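Local coordinates for chloroplast pentatricopeptide repeat protein 10 (Zea mays, PDB 4M59) that binds specific single-stranded RNA sequences in chloroplast intergenic regions, stabilising the mRNAs by blocking exonucleases that would degrade them from either end, at residues 319-324 with 352-357; 329-334 with 362-367; 431-436 with 463-468; 505-510 with 535-540. The protein carries 4 engineered substitutions. All coordinates share one frame; numbering follows the deposited sequence.

In the fold
From the N terminus onward, each contact closes a loop of about one repeat and joins neighbouring units of the helical-hairpin superhelix. Interaction 1 sets helix 317-328 beside helix 352-359, and interaction 2 crosses it: residues 329-334 leave the first of these helices before 352-357 is reached, and 362-367 follow the second. Between them lies helix 333-346, which starts in interaction 2. Their centres are 15 Å apart, and both reach the second subunit. Interaction 3 follows in series, tying helix 422-435 to helix 458-468. Interaction 4, also in series, links the turn before helix 509-519 to helix 528-539; it touches interaction 3 where Ala468 O meets Cys506 SG.

Interaction 1 of 4, residues 319-324 with 352-357; sequences TYNLVL and RVTWNT
The flat carboxamide of Asn321 reaches across to Val353 and Thr354. ND2 points at the hydroxyl of Thr354, with Asn321 ND2 and Thr354 OG1 only 2.5 Å apart; the N-H...O angle is 146°, but the hydroxyl is less surely placed and the short length is doubtful. On the other branch, Asn321 OD1 lies 3.8 Å from Val353 CB and also takes a weak hydrogen bond from Asn351. The amide is carried into the gap because CG is anti to its own carbonyl carbon (chi1 -57°), and the Asn321 side chain crosses those of Val353 and Thr354 at about a right angle. These are helices of consecutive pentatricopeptide repeats, predicted as PPR 8 and PPR 9, stacked side by side in the superhelix: the segment axes run nearly parallel, 9° apart, with a closest approach of 9.5 Å. One turn further on the contact becomes apolar. Leu324 CB rests against the methyl of Thr357, 4.0 Å from its CG2, while Leu324 CD1 lies 4.1 Å from Thr354 CG2. The hydroxyl of Thr357 turns back to its own helix and points at Val353 O, at a distance too short to be trusted.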
# COMPACT_ATOMS: atom_id res chain seq x y z
N THR A 319 4.42 -11.70 21.80
CA THR A 319 5.53 -10.79 21.59
C THR A 319 6.39 -11.26 20.43
O THR A 319 6.80 -10.47 19.59
CB THR A 319 6.38 -10.71 22.85
OG1 THR A 319 5.54 -10.51 23.98
CG2 THR A 319 7.34 -9.58 22.75
N TYR A 320 6.65 -12.55 20.38
CA TYR A 320 7.45 -13.12 19.32
C TYR A 320 6.78 -13.01 17.97
O TYR A 320 7.42 -12.64 17.00
CB TYR A 320 7.79 -14.58 19.63
CG TYR A 320 9.09 -14.79 20.36
CD1 TYR A 320 10.30 -14.59 19.73
CD2 TYR A 320 9.12 -15.23 21.67
CE1 TYR A 320 11.48 -14.80 20.38
CE2 TYR A 320 10.30 -15.43 22.32
CZ TYR A 320 11.48 -15.21 21.66
OH TYR A 320 12.67 -15.42 22.30
N ASN A 321 5.50 -13.35 17.88
CA ASN A 321 4.77 -13.24 16.62
C ASN A 321 4.81 -11.84 16.10
O ASN A 321 4.87 -11.61 14.91
CB ASN A 321 3.31 -13.61 16.79
CG ASN A 321 3.12 -14.97 17.35
OD1 ASN A 321 2.10 -15.27 17.94
ND2 ASN A 321 4.11 -15.82 17.16
N LEU A 322 4.75 -10.90 17.03
CA LEU A 322 4.80 -9.50 16.71
C LEU A 322 6.09 -9.22 15.98
O LEU A 322 6.10 -8.57 14.96
CB LEU A 322 4.73 -8.72 18.01
CG LEU A 322 4.70 -7.20 18.05
CD1 LEU A 322 3.78 -6.81 19.14
CD2 LEU A 322 6.06 -6.62 18.32
N VAL A 323 7.18 -9.75 16.52
CA VAL A 323 8.49 -9.52 15.96
C VAL A 323 8.65 -10.23 14.63
O VAL A 323 9.23 -9.70 13.70
CB VAL A 323 9.58 -10.01 16.90
CG1 VAL A 323 10.93 -9.67 16.37
CG2 VAL A 323 9.40 -9.39 18.25
N LEU A 324 8.12 -11.43 14.55
CA LEU A 324 8.18 -12.21 13.34
C LEU A 324 7.45 -11.52 12.21
O LEU A 324 7.93 -11.48 11.09
CB LEU A 324 7.59 -13.60 13.58
CG LEU A 324 8.41 -14.48 14.51
CD1 LEU A 324 7.67 -15.70 14.90
CD2 LEU A 324 9.69 -14.86 13.84
N ARG A 352 -0.85 -21.27 16.28
CA ARG A 352 -1.37 -21.22 14.91
C ARG A 352 -1.11 -19.86 14.28
O ARG A 352 -1.19 -19.69 13.07
CB ARG A 352 -2.87 -21.52 14.90
CG ARG A 352 -3.29 -22.65 15.83
CD ARG A 352 -4.04 -22.12 17.04
NE ARG A 352 -5.46 -22.49 17.00
CZ ARG A 352 -6.27 -22.41 18.05
NH1 ARG A 352 -5.82 -21.99 19.22
NH2 ARG A 352 -7.55 -22.76 17.92
N VAL A 353 -0.80 -18.89 15.13
CA VAL A 353 -0.57 -17.53 14.71
C VAL A 353 0.88 -17.38 14.35
O VAL A 353 1.23 -16.67 13.43
CB VAL A 353 -0.85 -16.57 15.85
CG1 VAL A 353 -0.77 -15.16 15.36
CG2 VAL A 353 -2.21 -16.85 16.42
N THR A 354 1.72 -18.06 15.11
CA THR A 354 3.14 -18.07 14.86
C THR A 354 3.41 -18.65 13.50
O THR A 354 4.10 -18.05 12.71
CB THR A 354 3.84 -18.89 15.91
OG1 THR A 354 3.67 -18.26 17.18
CG2 THR A 354 5.30 -18.96 15.61
N TRP A 355 2.85 -19.81 13.21
CA TRP A 355 3.07 -20.45 11.94
C TRP A 355 2.54 -19.65 10.77
O TRP A 355 3.19 -19.53 9.75
CB TRP A 355 2.43 -21.83 11.93
CG TRP A 355 2.96 -22.70 12.97
CD1 TRP A 355 2.27 -23.27 13.96
CD2 TRP A 355 4.31 -23.09 13.13
NE1 TRP A 355 3.09 -24.00 14.75
CE2 TRP A 355 4.36 -23.92 14.25
CE3 TRP A 355 5.49 -22.84 12.44
CZ2 TRP A 355 5.53 -24.48 14.69
CZ3 TRP A 355 6.64 -23.40 12.89
CH2 TRP A 355 6.66 -24.21 14.00
N ASN A 356 1.32 -19.15 10.92
CA ASN A 356 0.66 -18.39 9.87
C ASN A 356 1.43 -17.12 9.57
O ASN A 356 1.50 -16.67 8.42
CB ASN A 356 -0.78 -18.06 10.26
CG ASN A 356 -1.73 -18.08 9.08
OD1 ASN A 356 -1.59 -17.30 8.14
ND2 ASN A 356 -2.70 -18.98 9.13
N THR A 357 2.01 -16.54 10.61
CA THR A 357 2.82 -15.36 10.46
C THR A 357 4.03 -15.77 9.65
O THR A 357 4.44 -15.06 8.75
CB THR A 357 3.24 -14.83 11.83
OG1 THR A 357 2.07 -14.53 12.59
CG2 THR A 357 4.03 -13.59 11.70

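Interaction 2 of 4, residues 329-334 with 362-367; sequences KKSRFT and SGKRGM. Engineered in segment 362-367: Ser362 (natural residue Cys). With nucleotides of chain C.
Phe333 inserts its ring beside residues 362-367, and most of the contact is organised around that ring. The site lies at a hairpin end of the pentatricopeptide-repeat fold: Ser331, with positive phi, closes a Schellman motif, Arg332 is the N-cap of helix 333-346, and Lys364 to Met367 form a type II beta turn in the next repeat. With CG beside its backbone N (chi1 -52°), the Phe333 side chain is directed at this turn. Arg365 O lies at the ring edge and in its plane, 3.7 Å from Phe333 CE2. One face, toward its rim, is approached by Ser331 O. The ring and the side chain of Met367 run obliquely past each other, with Phe333 CZ 3.8 Å from Met367 CB, and Tyr370 stacks on the same phenyl group. Lys364 approaches along a chain bent at chi2 and chi3; its ammonium stays 5.9 Å from the Phe333 centroid, at most a weak cation-pi attraction. Its CE passes close to Ser331 OG. The engineered Ser362 turns toward the end of helix 317-328, its OG hydrogen-bonded to Gly328 O. Arg365 forms a salt bridge with an RNA phosphate. U8 of chain C is less surely placed, its O2' implausibly close to Gly363 CA, but its uracil approaches the Lys364 backbone, where Lys364 CA is 3.6 Å from C4 of that base.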
# COMPACT_ATOMS: atom_id res chain seq x y z
N LYS A 329 7.51 -8.94 6.57
CA LYS A 329 7.38 -8.00 5.52
C LYS A 329 8.67 -7.70 4.89
O LYS A 329 8.72 -7.14 3.82
CB LYS A 329 6.80 -6.73 6.06
CG LYS A 329 5.38 -6.87 6.40
CD LYS A 329 5.07 -6.16 7.67
CE LYS A 329 3.60 -6.17 7.91
NZ LYS A 329 2.91 -7.35 7.34
N LYS A 330 9.76 -8.03 5.58
CA LYS A 330 11.10 -7.85 5.05
C LYS A 330 11.60 -9.19 4.55
O LYS A 330 12.67 -9.30 3.95
CB LYS A 330 12.03 -7.30 6.13
CG LYS A 330 12.23 -5.79 6.07
CD LYS A 330 10.94 -5.08 5.72
CE LYS A 330 11.20 -3.74 5.04
NZ LYS A 330 11.47 -2.66 6.03
N SER A 331 10.81 -10.22 4.82
CA SER A 331 11.12 -11.57 4.39
C SER A 331 12.49 -11.98 4.83
O SER A 331 13.25 -12.57 4.08
CB SER A 331 11.04 -11.67 2.88
OG SER A 331 12.15 -11.03 2.30
N ARG A 332 12.83 -11.67 6.07
CA ARG A 332 14.14 -12.00 6.58
C ARG A 332 14.15 -13.42 7.07
O ARG A 332 14.16 -13.68 8.26
CB ARG A 332 14.57 -11.01 7.68
CG ARG A 332 15.11 -9.70 7.11
CD ARG A 332 14.80 -8.50 7.99
NE ARG A 332 15.81 -8.25 9.02
CZ ARG A 332 16.65 -7.23 9.01
NH1 ARG A 332 17.54 -7.08 9.99
NH2 ARG A 332 16.62 -6.35 8.03
N PHE A 333 14.13 -14.35 6.12
CA PHE A 333 13.99 -15.78 6.40
C PHE A 333 14.90 -16.32 7.50
O PHE A 333 14.42 -16.84 8.51
CB PHE A 333 14.17 -16.59 5.12
CG PHE A 333 13.32 -16.13 3.98
CD1 PHE A 333 12.06 -15.59 4.22
CD2 PHE A 333 13.76 -16.23 2.68
CE1 PHE A 333 11.27 -15.16 3.17
CE2 PHE A 333 12.98 -15.80 1.62
CZ PHE A 333 11.73 -15.26 1.87
N THR A 334 16.21 -16.23 7.30
CA THR A 334 17.14 -16.88 8.20
C THR A 334 16.98 -16.46 9.65
O THR A 334 17.02 -17.29 10.54
CB THR A 334 18.56 -16.61 7.77
OG1 THR A 334 18.73 -17.08 6.43
CG2 THR A 334 19.52 -17.32 8.65
N SER A 362 6.77 -12.32 2.59
CA SER A 362 6.79 -11.65 1.30
C SER A 362 7.59 -12.44 0.28
O SER A 362 8.74 -12.80 0.52
CB SER A 362 7.37 -10.25 1.45
OG SER A 362 7.52 -9.91 2.82
N GLY A 363 6.97 -12.71 -0.87
CA GLY A 363 7.62 -13.44 -1.93
C GLY A 363 9.04 -12.95 -2.17
O GLY A 363 9.33 -11.77 -2.00
N LYS A 364 9.92 -13.86 -2.57
CA LYS A 364 11.31 -13.52 -2.81
C LYS A 364 12.12 -14.74 -3.23
O LYS A 364 11.56 -15.79 -3.52
CB LYS A 364 11.93 -12.89 -1.55
CG LYS A 364 13.26 -12.20 -1.79
CD LYS A 364 14.19 -12.38 -0.61
CE LYS A 364 14.33 -11.09 0.18
NZ LYS A 364 15.62 -11.05 0.94
N ARG A 365 13.44 -14.58 -3.27
CA ARG A 365 14.33 -15.66 -3.67
C ARG A 365 14.67 -16.56 -2.50
O ARG A 365 15.00 -16.09 -1.42
CB ARG A 365 15.61 -15.08 -4.27
CG ARG A 365 16.31 -16.01 -5.26
CD ARG A 365 17.82 -15.92 -5.11
NE ARG A 365 18.43 -15.17 -6.20
CZ ARG A 365 19.31 -15.67 -7.06
NH1 ARG A 365 19.68 -16.94 -6.96
NH2 ARG A 365 19.81 -14.91 -8.02
N GLY A 366 14.58 -17.87 -2.72
CA GLY A 366 14.89 -18.84 -1.69
C GLY A 366 13.77 -19.02 -0.68
O GLY A 366 13.99 -19.52 0.42
N MET A 367 12.57 -18.60 -1.05
CA MET A 367 11.42 -18.69 -0.17
C MET A 367 10.91 -20.12 -0.06
O MET A 367 10.38 -20.53 0.97
CB MET A 367 10.30 -17.77 -0.66
CG MET A 367 8.94 -18.05 -0.02
SD MET A 367 7.69 -16.84 -0.46
CE MET A 367 6.24 -17.58 0.28
P U C 8 6.13 -6.20 -4.17
OP1 U C 8 4.72 -5.73 -4.16
OP2 U C 8 6.95 -6.08 -2.93
O5' U C 8 6.14 -7.72 -4.64
C5' U C 8 5.28 -8.17 -5.70
C4' U C 8 5.01 -9.65 -5.58
O4' U C 8 6.12 -10.38 -6.17
C3' U C 8 4.85 -10.17 -4.16
O3' U C 8 3.77 -11.10 -4.07
C2' U C 8 6.20 -10.81 -3.85
O2' U C 8 6.10 -11.90 -2.95
C1' U C 8 6.65 -11.29 -5.22
N1 U C 8 8.11 -11.31 -5.38
C2 U C 8 8.68 -12.41 -5.99
O2 U C 8 8.02 -13.35 -6.40
N3 U C 8 10.04 -12.37 -6.10
C4 U C 8 10.88 -11.36 -5.67
O4 U C 8 12.10 -11.47 -5.85
C5 U C 8 10.22 -10.26 -5.05
C6 U C 8 8.89 -10.27 -4.93

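Interaction 3 of 4, residues 431-436 with 463-468; sequences VLSRQG and LLQCYA
The carbonyl oxygen of Leu432 faces Cys466 across the contact and is gripped by two backbone N-H groups from the end of its own helix. Leu432 O accepts from Gly436 N at 2.7 Å and from Gln435 N at 2.9 Å, while the thiol sulfur, Cys466 SG, lies 3.2 Å from the same oxygen. The two helices belong to adjacent pentatricopeptide repeats, predicted as PPR 11 and PPR 12, and they pack very closely: the segment axes approach to 7.1 Å and cross at 24°. This closeness leaves room for little more than small side chains and bare backbone, the CA atoms of Ser433 and Cys466 being the nearest such pair, 3.8 Å apart. Besides the carbonyl, Cys466 SG meets the side chain of Leu432 at its CB; both side chains also pack on helix 438-449, the second helix of the earlier hairpin. Among side-chain atoms of Gln465 and Ser433, the CB atoms are nearest, 4.2 Å apart. Helix 422-435 ends at Gly436, which leaves helical geometry with a phi of +85°. Its carbonyl oxygen lies close to Cys466 O, two acceptors with no bond between them, whereas Gly436 CA lies 3.1 Å from Cys466 O in a CA-H...O contact with an angle of 133° at the hydrogen.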
# COMPACT_ATOMS: atom_id res chain seq x y z
N VAL A 431 0.01 -20.47 -9.45
CA VAL A 431 1.28 -21.00 -9.87
C VAL A 431 1.29 -21.23 -11.36
O VAL A 431 2.22 -20.81 -12.05
CB VAL A 431 1.53 -22.34 -9.25
CG1 VAL A 431 3.00 -22.60 -9.25
CG2 VAL A 431 0.99 -22.35 -7.87
N LEU A 432 0.25 -21.86 -11.85
CA LEU A 432 0.20 -22.18 -13.22
C LEU A 432 0.21 -20.92 -14.02
O LEU A 432 0.71 -20.90 -15.11
CB LEU A 432 -1.02 -23.01 -13.50
CG LEU A 432 -1.08 -24.36 -12.80
CD1 LEU A 432 -2.34 -25.07 -13.09
CD2 LEU A 432 -0.02 -25.19 -13.28
N SER A 433 -0.27 -19.84 -13.45
CA SER A 433 -0.32 -18.56 -14.13
C SER A 433 1.05 -18.05 -14.45
O SER A 433 1.23 -17.25 -15.35
CB SER A 433 -1.01 -17.53 -13.25
OG SER A 433 -0.19 -17.22 -12.14
N ARG A 434 2.03 -18.49 -13.68
CA ARG A 434 3.40 -18.06 -13.89
C ARG A 434 4.05 -18.91 -14.95
O ARG A 434 4.97 -18.48 -15.62
CB ARG A 434 4.19 -18.17 -12.60
N GLN A 435 3.55 -20.12 -15.08
CA GLN A 435 4.08 -21.10 -15.99
C GLN A 435 3.38 -21.09 -17.32
O GLN A 435 3.92 -21.51 -18.31
CB GLN A 435 3.98 -22.46 -15.36
CG GLN A 435 4.96 -22.70 -14.32
CD GLN A 435 4.80 -24.03 -13.76
OE1 GLN A 435 3.79 -24.66 -13.97
NE2 GLN A 435 5.78 -24.50 -13.06
N GLY A 436 2.16 -20.59 -17.35
CA GLY A 436 1.38 -20.53 -18.57
C GLY A 436 0.67 -21.84 -18.78
O GLY A 436 -0.11 -21.99 -19.70
N LEU A 463 -6.47 -17.50 -14.62
CA LEU A 463 -6.67 -18.29 -15.81
C LEU A 463 -6.33 -17.45 -17.00
O LEU A 463 -5.80 -17.93 -17.99
CB LEU A 463 -8.12 -18.72 -15.91
CG LEU A 463 -8.47 -19.66 -17.06
CD1 LEU A 463 -7.86 -21.01 -16.82
CD2 LEU A 463 -9.96 -19.77 -17.21
N LEU A 464 -6.63 -16.17 -16.91
CA LEU A 464 -6.36 -15.30 -18.01
C LEU A 464 -4.87 -15.19 -18.17
O LEU A 464 -4.34 -15.40 -19.24
CB LEU A 464 -6.94 -13.95 -17.71
CG LEU A 464 -7.06 -13.02 -18.89
CD1 LEU A 464 -7.71 -13.74 -20.01
CD2 LEU A 464 -7.89 -11.87 -18.46
N GLN A 465 -4.21 -14.84 -17.08
CA GLN A 465 -2.77 -14.71 -17.10
C GLN A 465 -2.15 -16.01 -17.53
O GLN A 465 -1.16 -16.03 -18.24
CB GLN A 465 -2.27 -14.32 -15.71
CG GLN A 465 -2.54 -12.88 -15.35
CD GLN A 465 -2.05 -12.52 -13.96
OE1 GLN A 465 -2.04 -13.34 -13.05
NE2 GLN A 465 -1.64 -11.27 -13.80
N CYS A 466 -2.76 -17.11 -17.09
CA CYS A 466 -2.28 -18.45 -17.41
C CYS A 466 -2.23 -18.68 -18.92
O CYS A 466 -1.35 -19.38 -19.41
CB CYS A 466 -3.17 -19.50 -16.75
SG CYS A 466 -2.29 -20.97 -16.19
N TYR A 467 -3.18 -18.10 -19.64
CA TYR A 467 -3.25 -18.30 -21.08
C TYR A 467 -2.24 -17.40 -21.76
O TYR A 467 -1.79 -17.66 -22.85
CB TYR A 467 -4.64 -17.95 -21.61
CG TYR A 467 -5.71 -19.00 -21.43
CD1 TYR A 467 -5.61 -20.23 -22.02
CD2 TYR A 467 -6.86 -18.72 -20.71
CE1 TYR A 467 -6.60 -21.18 -21.88
CE2 TYR A 467 -7.85 -19.66 -20.56
CZ TYR A 467 -7.71 -20.89 -21.15
OH TYR A 467 -8.69 -21.83 -21.00
N ALA A 468 -1.91 -16.31 -21.10
CA ALA A 468 -1.06 -15.31 -21.70
C ALA A 468 0.38 -15.77 -21.81
O ALA A 468 1.02 -15.62 -22.83
CB ALA A 468 -1.13 -14.05 -20.90

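Interaction 4 of 4, residues 505-510 with 535-540; sequences KCRRLD and LSIYAK. With nucleotides of chain C.
Two cationic side chains, Arg507 and Lys540, come together here with Arg507 NH2 modelled only 2.9 Å from Lys540 NZ; both are donors, so no hydrogen bond joins them, and so close an approach is doubtful. The ammonium lies over one face of the guanidinium, and the side chains cross at about a right angle. The RNA backbone probably makes this proximity tolerable: Arg507 NH2 is 3.7 Å from OP2 of U15 of chain C, and Lys540 CE sits 3.3 Å from OP1 of U16 of chain C. Lys540 gets there on a fully extended chain, whereas Arg507 bends at chi2 and chi3, and its guanidinium also makes a cation-pi contact with Phe504. Ser536 adds packing against the U15 ribose, its OG near C4'. The two segments come from consecutive repeats of the pentatricopeptide superhelix, predicted as PPR 13 and PPR 14, and Arg507, with positive phi, is the C-prime residue of the Schellman motif that ends helix 493-504. Beyond the charged pair the contact is apolar. Leu509 CD1 meets the Tyr538 ring at its edge, in plane, 3.8 Å from CE1, while Leu509 CB packs on Ile537 CG1. The Tyr538 hydroxyl bonds to Glu513.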
# COMPACT_ATOMS: atom_id res chain seq x y z
N LYS A 505 0.77 -9.29 -24.36
CA LYS A 505 1.76 -10.34 -24.29
C LYS A 505 1.59 -11.30 -25.44
O LYS A 505 2.53 -11.96 -25.85
CB LYS A 505 1.65 -11.10 -22.97
N CYS A 506 0.37 -11.36 -25.96
CA CYS A 506 0.05 -12.21 -27.09
C CYS A 506 -0.18 -11.37 -28.33
O CYS A 506 -0.63 -11.87 -29.35
CB CYS A 506 -1.18 -13.06 -26.79
SG CYS A 506 -1.02 -14.17 -25.41
N ARG A 507 0.12 -10.08 -28.23
CA ARG A 507 0.02 -9.17 -29.36
C ARG A 507 -1.34 -9.19 -30.03
O ARG A 507 -1.44 -9.25 -31.24
CB ARG A 507 1.08 -9.48 -30.40
CG ARG A 507 2.46 -9.65 -29.83
CD ARG A 507 3.26 -8.38 -29.91
NE ARG A 507 3.70 -7.94 -28.60
CZ ARG A 507 4.71 -8.48 -27.92
NH1 ARG A 507 5.38 -9.50 -28.42
NH2 ARG A 507 5.03 -8.01 -26.73
N ARG A 508 -2.40 -9.15 -29.23
CA ARG A 508 -3.73 -9.06 -29.78
C ARG A 508 -4.24 -7.65 -29.71
O ARG A 508 -4.93 -7.29 -28.78
CB ARG A 508 -4.69 -9.95 -29.00
CG ARG A 508 -4.78 -11.34 -29.53
CD ARG A 508 -6.19 -11.63 -29.92
NE ARG A 508 -7.02 -11.89 -28.76
CZ ARG A 508 -8.32 -11.66 -28.74
NH1 ARG A 508 -8.91 -11.15 -29.80
NH2 ARG A 508 -9.03 -11.92 -27.66
N LEU A 509 -3.89 -6.85 -30.70
CA LEU A 509 -4.28 -5.45 -30.75
C LEU A 509 -5.78 -5.25 -30.65
O LEU A 509 -6.25 -4.40 -29.91
CB LEU A 509 -3.80 -4.83 -32.05
CG LEU A 509 -4.59 -3.60 -32.44
CD1 LEU A 509 -3.65 -2.45 -32.59
CD2 LEU A 509 -5.34 -3.87 -33.71
N ASP A 510 -6.51 -6.04 -31.41
CA ASP A 510 -7.94 -5.95 -31.45
C ASP A 510 -8.49 -6.06 -30.06
O ASP A 510 -9.32 -5.26 -29.65
CB ASP A 510 -8.46 -7.12 -32.27
CG ASP A 510 -7.92 -8.43 -31.77
OD1 ASP A 510 -7.10 -8.40 -30.83
OD2 ASP A 510 -8.31 -9.48 -32.30
N LEU A 535 0.57 2.10 -25.93
CA LEU A 535 1.48 2.91 -26.70
C LEU A 535 2.47 2.06 -27.44
O LEU A 535 2.85 2.37 -28.55
CB LEU A 535 2.23 3.87 -25.80
CG LEU A 535 3.11 4.85 -26.54
CD1 LEU A 535 2.25 5.66 -27.43
CD2 LEU A 535 3.82 5.73 -25.55
N SER A 536 2.88 0.96 -26.82
CA SER A 536 3.88 0.10 -27.41
C SER A 536 3.29 -0.79 -28.47
O SER A 536 3.95 -1.14 -29.44
CB SER A 536 4.55 -0.76 -26.35
OG SER A 536 5.51 -1.60 -26.94
N ILE A 537 2.04 -1.17 -28.30
CA ILE A 537 1.40 -2.01 -29.29
C ILE A 537 1.12 -1.23 -30.56
O ILE A 537 1.28 -1.75 -31.65
CB ILE A 537 0.13 -2.69 -28.74
CG1 ILE A 537 -0.36 -3.74 -29.72
CG2 ILE A 537 -0.95 -1.69 -28.47
CD1 ILE A 537 0.67 -4.77 -30.04
N TYR A 538 0.72 0.03 -30.42
CA TYR A 538 0.47 0.86 -31.59
C TYR A 538 1.78 1.17 -32.25
O TYR A 538 1.87 1.29 -33.46
CB TYR A 538 -0.22 2.16 -31.18
CG TYR A 538 -1.66 2.04 -30.74
CD1 TYR A 538 -2.44 0.97 -31.15
CD2 TYR A 538 -2.23 2.98 -29.93
CE1 TYR A 538 -3.74 0.86 -30.74
CE2 TYR A 538 -3.53 2.87 -29.51
CZ TYR A 538 -4.28 1.81 -29.92
OH TYR A 538 -5.58 1.72 -29.51
N ALA A 539 2.81 1.32 -31.44
CA ALA A 539 4.12 1.66 -31.96
C ALA A 539 4.71 0.47 -32.66
O ALA A 539 5.43 0.61 -33.63
CB ALA A 539 5.02 2.11 -30.85
N LYS A 540 4.42 -0.72 -32.15
CA LYS A 540 4.93 -1.93 -32.78
C LYS A 540 4.33 -2.14 -34.16
O LYS A 540 4.80 -2.97 -34.92
CB LYS A 540 4.71 -3.14 -31.88
CG LYS A 540 5.77 -3.29 -30.82
CD LYS A 540 5.44 -4.41 -29.87
CE LYS A 540 6.45 -4.47 -28.75
NZ LYS A 540 6.14 -5.54 -27.79
P U C 15 7.82 -6.19 -23.64
OP1 U C 15 6.45 -6.01 -23.10
OP2 U C 15 8.05 -7.13 -24.77
O5' U C 15 8.38 -4.76 -24.07
C5' U C 15 7.64 -3.93 -24.98
C4' U C 15 8.32 -2.59 -25.15
O4' U C 15 8.68 -2.06 -23.85
C3' U C 15 9.63 -2.60 -25.92
O3' U C 15 9.39 -2.56 -27.32
C2' U C 15 10.30 -1.32 -25.44
O2' U C 15 9.88 -0.17 -26.14
C1' U C 15 9.84 -1.25 -23.98
N1 U C 15 10.85 -1.73 -23.03
C2 U C 15 11.76 -0.82 -22.54
O2 U C 15 11.75 0.36 -22.87
N3 U C 15 12.68 -1.33 -21.66
C4 U C 15 12.78 -2.63 -21.23
O4 U C 15 13.67 -2.93 -20.43
C5 U C 15 11.80 -3.52 -21.77
C6 U C 15 10.89 -3.05 -22.64
P U C 16 10.12 -3.60 -28.29
OP1 U C 16 9.46 -3.53 -29.62
OP2 U C 16 10.20 -4.90 -27.58
O5' U C 16 11.59 -3.00 -28.42
C5' U C 16 11.80 -1.68 -28.94
C4' U C 16 13.26 -1.47 -29.29
O4' U C 16 14.00 -1.20 -28.07
C3' U C 16 13.96 -2.67 -29.92
O3' U C 16 13.79 -2.67 -31.33
C2' U C 16 15.42 -2.41 -29.55
O2' U C 16 16.05 -1.48 -30.41
C1' U C 16 15.28 -1.82 -28.15
N1 U C 16 15.36 -2.83 -27.08
C2 U C 16 16.61 -3.14 -26.59
O2 U C 16 17.63 -2.61 -27.00
N3 U C 16 16.62 -4.09 -25.60
C4 U C 16 15.54 -4.75 -25.06
O4 U C 16 15.72 -5.58 -24.17
C5 U C 16 14.28 -4.37 -25.62
C6 U C 16 14.23 -3.45 -26.59